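DUF1881 domain-containing protein (Neurospora crassa, PDB 5Z6D) is of unknown function but pairs a betagamma-crystallin domain with an Ig-like domain, their interface apparently making the former's calcium site inoperative. Local coordinates at residues A54-G62 with D116-S124. The protein carries 1 engineered substitution. Numbering follows the deposited sequence.
Engineered in segment 116-124: M121 (natural residue Thr).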
ATOM      1  N   ALA A  54      -7.707  -1.978  -1.387  1.00 15.32           N
ATOM      2  CA  ALA A  54      -8.093  -2.842  -0.261  1.00 14.45           C
ATOM      3  C   ALA A  54      -6.852  -3.351   0.469  1.00 16.62           C
ATOM      4  O   ALA A  54      -5.876  -3.710  -0.168  1.00 16.37           O
ATOM      5  CB  ALA A  54      -8.953  -4.025  -0.760  1.00 19.20           C
ATOM      6  N   TRP A  55      -6.880  -3.377   1.803  1.00 15.86           N
ATOM      7  CA  TRP A  55      -5.713  -3.818   2.534  1.00 17.11           C
ATOM      8  C   TRP A  55      -6.080  -4.426   3.876  1.00 18.57           C
ATOM      9  O   TRP A  55      -7.259  -4.643   4.192  1.00 20.30           O
ATOM     10  CB  TRP A  55      -4.694  -2.669   2.688  1.00 15.23           C
ATOM     11  CG  TRP A  55      -5.021  -1.479   3.589  1.00 13.34           C
ATOM     12  CD1 TRP A  55      -4.507  -1.242   4.833  1.00 18.08           C
ATOM     13  CD2 TRP A  55      -5.856  -0.347   3.268  1.00 15.78           C
ATOM     14  NE1 TRP A  55      -4.985  -0.035   5.316  1.00 19.83           N
ATOM     15  CE2 TRP A  55      -5.814   0.522   4.390  1.00 17.81           C
ATOM     16  CE3 TRP A  55      -6.634   0.011   2.163  1.00 19.47           C
ATOM     17  CZ2 TRP A  55      -6.532   1.733   4.425  1.00 18.54           C
ATOM     18  CZ3 TRP A  55      -7.345   1.211   2.201  1.00 19.92           C
ATOM     19  CH2 TRP A  55      -7.284   2.059   3.325  1.00 20.90           C
ATOM     20  N   GLN A  56      -5.042  -4.740   4.640  1.00 25.59           N
ATOM     21  CA  GLN A  56      -5.184  -5.488   5.874  1.00 23.40           C
ATOM     22  C   GLN A  56      -4.980  -4.568   7.076  1.00 24.99           C
ATOM     23  O   GLN A  56      -3.876  -4.105   7.322  1.00 31.74           O
ATOM     24  CB  GLN A  56      -4.176  -6.636   5.888  1.00 30.19           C
ATOM     25  CG  GLN A  56      -4.311  -7.530   7.081  1.00 35.99           C
ATOM     26  CD  GLN A  56      -5.727  -7.994   7.264  1.00 36.93           C
ATOM     27  OE1 GLN A  56      -6.422  -7.558   8.183  1.00 34.81           O
ATOM     28  NE2 GLN A  56      -6.178  -8.875   6.377  1.00 34.92           N
ATOM     29  N   HIS A  57      -6.039  -4.296   7.825  1.00 30.57           N
ATOM     30  CA  HIS A  57      -5.867  -3.373   8.939  1.00 45.53           C
ATOM     31  C   HIS A  57      -5.760  -4.098  10.278  1.00 39.95           C
ATOM     32  O   HIS A  57      -5.640  -3.458  11.322  1.00 44.27           O
ATOM     33  CB  HIS A  57      -6.995  -2.337   8.957  1.00 54.85           C
ATOM     34  CG  HIS A  57      -8.231  -2.784   9.664  1.00 64.09           C
ATOM     35  ND1 HIS A  57      -9.077  -3.742   9.152  1.00 70.75           N
ATOM     36  CD2 HIS A  57      -8.783  -2.378  10.834  1.00 69.17           C
ATOM     37  CE1 HIS A  57     -10.092  -3.918   9.980  1.00 73.43           C
ATOM     38  NE2 HIS A  57      -9.933  -3.105  11.010  1.00 73.70           N
ATOM     39  N   TYR A  58      -5.768  -5.429  10.246  1.00 34.14           N
ATOM     40  CA  TYR A  58      -5.594  -6.215  11.475  1.00 40.88           C
ATOM     41  C   TYR A  58      -4.160  -6.698  11.671  1.00 45.15           C
ATOM     42  O   TYR A  58      -3.872  -7.443  12.609  1.00 48.88           O
ATOM     43  CB  TYR A  58      -6.540  -7.416  11.488  1.00 43.54           C
ATOM     44  CG  TYR A  58      -7.981  -7.016  11.643  1.00 49.51           C
ATOM     45  CD1 TYR A  58      -8.363  -6.111  12.625  1.00 53.94           C
ATOM     46  CD2 TYR A  58      -8.957  -7.515  10.790  1.00 54.42           C
ATOM     47  CE1 TYR A  58      -9.681  -5.725  12.767  1.00 55.96           C
ATOM     48  CE2 TYR A  58     -10.281  -7.133  10.921  1.00 57.19           C
ATOM     49  CZ  TYR A  58     -10.636  -6.240  11.914  1.00 57.14           C
ATOM     50  OH  TYR A  58     -11.945  -5.848  12.055  1.00 55.93           O
ATOM     51  N   ASN A  59      -3.262  -6.287  10.786  1.00 36.71           N
ATOM     52  CA  ASN A  59      -1.849  -6.550  11.003  1.00 29.42           C
ATOM     53  C   ASN A  59      -0.997  -5.500  10.312  1.00 30.64           C
ATOM     54  O   ASN A  59      -1.520  -4.552   9.715  1.00 30.76           O
ATOM     55  CB  ASN A  59      -1.469  -7.955  10.535  1.00 33.76           C
ATOM     56  CG  ASN A  59      -1.670  -8.163   9.045  1.00 35.68           C
ATOM     57  OD1 ASN A  59      -1.325  -7.313   8.222  1.00 30.52           O
ATOM     58  ND2 ASN A  59      -2.224  -9.320   8.689  1.00 38.51           N
ATOM     59  N   GLU A  60       0.313  -5.669  10.394  1.00 25.02           N
ATOM     60  CA  GLU A  60       1.219  -4.673   9.847  1.00 19.01           C
ATOM     61  C   GLU A  60       1.951  -5.162   8.594  1.00 21.28           C
ATOM     62  O   GLU A  60       3.014  -4.660   8.244  1.00 20.63           O
ATOM     63  CB  GLU A  60       2.216  -4.250  10.932  1.00 22.03           C
ATOM     64  CG  GLU A  60       1.548  -3.465  12.054  1.00 24.38           C
ATOM     65  CD  GLU A  60       2.509  -3.047  13.156  1.00 35.39           C
ATOM     66  OE1 GLU A  60       3.636  -3.585  13.208  1.00 36.29           O
ATOM     67  OE2 GLU A  60       2.131  -2.170  13.964  1.00 35.30           O
ATOM     68  N   THR A  61       1.370  -6.127   7.886  1.00 19.11           N
ATOM     69  CA  THR A  61       2.040  -6.679   6.714  1.00 19.66           C
ATOM     70  C   THR A  61       2.086  -5.716   5.528  1.00 23.92           C
ATOM     71  O   THR A  61       2.988  -5.801   4.684  1.00 23.60           O
ATOM     72  CB  THR A  61       1.347  -7.966   6.234  1.00 17.17           C
ATOM     73  OG1 THR A  61       0.012  -7.640   5.804  1.00 25.83           O
ATOM     74  CG2 THR A  61       1.293  -8.975   7.349  1.00 22.96           C
ATOM     75  N   GLY A  62       1.093  -4.834   5.450  1.00 17.45           N
ATOM     76  CA  GLY A  62       0.946  -3.946   4.306  1.00 20.18           C
ATOM     77  C   GLY A  62       0.320  -4.617   3.084  1.00 20.37           C
ATOM     78  O   GLY A  62       0.223  -4.012   2.024  1.00 18.69           O
ATOM     79  N   ASP A 116      -2.214   7.283   7.389  1.00 25.28           N
ATOM     80  CA  ASP A 116      -3.473   7.089   6.679  1.00 26.14           C
ATOM     81  C   ASP A 116      -3.843   5.602   6.606  1.00 25.96           C
ATOM     82  O   ASP A 116      -4.948   5.226   6.993  1.00 29.00           O
ATOM     83  CB  ASP A 116      -3.447   7.733   5.269  1.00 32.34           C
ATOM     84  CG  ASP A 116      -2.269   7.274   4.394  1.00 28.94           C
ATOM     85  OD1 ASP A 116      -1.393   6.531   4.876  1.00 26.34           O
ATOM     86  OD2 ASP A 116      -2.228   7.682   3.201  1.00 25.34           O
ATOM     87  N   VAL A 117      -2.917   4.750   6.170  1.00 20.23           N
ATOM     88  CA  VAL A 117      -3.242   3.341   5.987  1.00 22.33           C
ATOM     89  C   VAL A 117      -2.849   2.476   7.187  1.00 21.01           C
ATOM     90  O   VAL A 117      -3.247   1.321   7.283  1.00 22.11           O
ATOM     91  CB  VAL A 117      -2.573   2.752   4.718  1.00 20.38           C
ATOM     92  CG1 VAL A 117      -3.079   3.450   3.460  1.00 23.33           C
ATOM     93  CG2 VAL A 117      -1.058   2.850   4.820  1.00 20.88           C
ATOM     94  N   GLY A 118      -2.072   3.027   8.113  1.00 19.62           N
ATOM     95  CA  GLY A 118      -1.666   2.277   9.289  1.00 22.20           C
ATOM     96  C   GLY A 118      -0.222   1.838   9.211  1.00 24.01           C
ATOM     97  O   GLY A 118       0.332   1.738   8.117  1.00 22.19           O
ATOM     98  N   THR A 119       0.386   1.594  10.368  1.00 21.83           N
ATOM     99  CA  THR A 119       1.773   1.148  10.448  1.00 19.00           C
ATOM    100  C   THR A 119       2.025  -0.120   9.635  1.00 18.27           C
ATOM    101  O   THR A 119       1.244  -1.084   9.699  1.00 19.30           O
ATOM    102  CB  THR A 119       2.178   0.891  11.914  1.00 25.70           C
ATOM    103  OG1 THR A 119       2.015   2.102  12.662  1.00 29.42           O
ATOM    104  CG2 THR A 119       3.631   0.430  12.008  1.00 27.22           C
ATOM    105  N   VAL A 120       3.131  -0.118   8.891  1.00 17.80           N
ATOM    106  CA  VAL A 120       3.546  -1.283   8.119  1.00 15.54           C
ATOM    107  C   VAL A 120       4.936  -1.707   8.560  1.00 18.04           C
ATOM    108  O   VAL A 120       5.806  -0.868   8.762  1.00 20.89           O
ATOM    109  CB  VAL A 120       3.545  -0.975   6.615  1.00 19.68           C
ATOM    110  CG1 VAL A 120       4.088  -2.132   5.811  1.00 17.35           C
ATOM    111  CG2 VAL A 120       2.119  -0.660   6.155  1.00 20.88           C
ATOM    112  N   MET A 121       5.125  -3.006   8.738  1.00 15.47           N
ATOM    113  CA  MET A 121       6.415  -3.595   9.026  1.00 15.31           C
ATOM    114  C   MET A 121       6.838  -4.441   7.847  1.00 18.94           C
ATOM    115  O   MET A 121       6.244  -5.486   7.595  1.00 23.51           O
ATOM    116  CB  MET A 121       6.333  -4.438  10.295  1.00 23.32           C
ATOM    117  CG  MET A 121       6.549  -3.648  11.556  1.00 36.18           C
ATOM    118  SD  MET A 121       8.309  -3.361  11.769  1.00 38.68           S
ATOM    119  CE  MET A 121       8.806  -4.897  12.536  1.00 34.95           C
ATOM    120  N   LEU A 122       7.831  -3.969   7.097  1.00 16.33           N
ATOM    121  CA  LEU A 122       8.360  -4.711   5.958  1.00 18.44           C
ATOM    122  C   LEU A 122       9.620  -5.443   6.363  1.00 20.11           C
ATOM    123  O   LEU A 122      10.436  -4.893   7.085  1.00 20.50           O
ATOM    124  CB  LEU A 122       8.666  -3.778   4.798  1.00 21.54           C
ATOM    125  CG  LEU A 122       7.477  -2.972   4.283  1.00 25.26           C
ATOM    126  CD1 LEU A 122       7.903  -2.088   3.141  1.00 31.04           C
ATOM    127  CD2 LEU A 122       6.383  -3.926   3.848  1.00 32.56           C
ATOM    128  N   TYR A 123       9.785  -6.673   5.902  1.00 18.49           N
ATOM    129  CA  TYR A 123      10.993  -7.428   6.198  1.00 19.56           C
ATOM    130  C   TYR A 123      11.833  -7.615   4.952  1.00 22.51           C
ATOM    131  O   TYR A 123      11.303  -7.717   3.831  1.00 21.74           O
ATOM    132  CB  TYR A 123      10.647  -8.779   6.836  1.00 20.80           C
ATOM    133  CG  TYR A 123       9.995  -8.594   8.175  1.00 22.77           C
ATOM    134  CD1 TYR A 123      10.762  -8.488   9.332  1.00 23.32           C
ATOM    135  CD2 TYR A 123       8.619  -8.464   8.284  1.00 24.69           C
ATOM    136  CE1 TYR A 123      10.162  -8.282  10.570  1.00 23.93           C
ATOM    137  CE2 TYR A 123       8.011  -8.271   9.511  1.00 26.20           C
ATOM    138  CZ  TYR A 123       8.786  -8.180  10.650  1.00 23.41           C
ATOM    139  OH  TYR A 123       8.170  -7.980  11.864  1.00 29.60           O
ATOM    140  N   SER A 124      13.149  -7.652   5.144  1.00 17.77           N
ATOM    141  CA  SER A 124      14.062  -7.655   4.011  1.00 19.10           C
ATOM    142  C   SER A 124      14.074  -9.005   3.293  1.00 20.48           C
ATOM    143  O   SER A 124      14.067 -10.069   3.927  1.00 21.55           O
ATOM    144  CB  SER A 124      15.482  -7.273   4.468  1.00 20.53           C
ATOM    145  OG  SER A 124      15.947  -8.094   5.528  1.00 19.31           O
TER
HETATM  146  O   HOH W   1      -3.357  -1.563   8.696  1.00 31.11           O
HETATM  147  O   HOH W   2      -1.537  -1.260  10.739  1.00 32.77           O
HETATM  148  O   HOH W   3       5.488  -7.147   5.450  1.00 36.57           O
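The backbone O of E60 takes the N-H of M121, in strand 120-123, in a nearly straight hydrogen bond (2.7 Å, 170° at the hydrogen). From CB outward the side chain of E60 lies beside that of T119, pointing the same way. CB and CG rest on the carbonyl O of T119, CG at 3.4 Å. With CG beside the backbone N (chi1 -68°), the extended chain brings the carboxylate to T119 and M121: OE2 meets T119 CG2 at 3.6 Å, while OE1 comes to CG of M121, an engineered residue. Farther in, the indole of W55 gives its NE1 proton to V117 O (3.0 Å), in the carbonyl plane and on a lone pair, although the oxygen sits 24° out of the ring plane. V117 CG1 lies over one face of that ring, 3.9 Å above it and offset toward the rim. These contacts join the betagamma-crystallin domain, through the end of strand 50-55 and the loop after it, to the Ig-like domain at strand 120-123, an outer strand of its sheet, and at the residues leading into it. The same loop holds Q56, a calcium ligand in a structure of this protein; here its OE1 bonds S81 OG and the backbone N of Y58. Cut back to an alanine, W55 would lose its NE1 donor, which would probably leave V117 O without that bond and open a gap beside V117, where L132 and I135 also pack. One water donates to both T61 O and M121 O. N59 OD1 closes an Asx turn by accepting from T61 N.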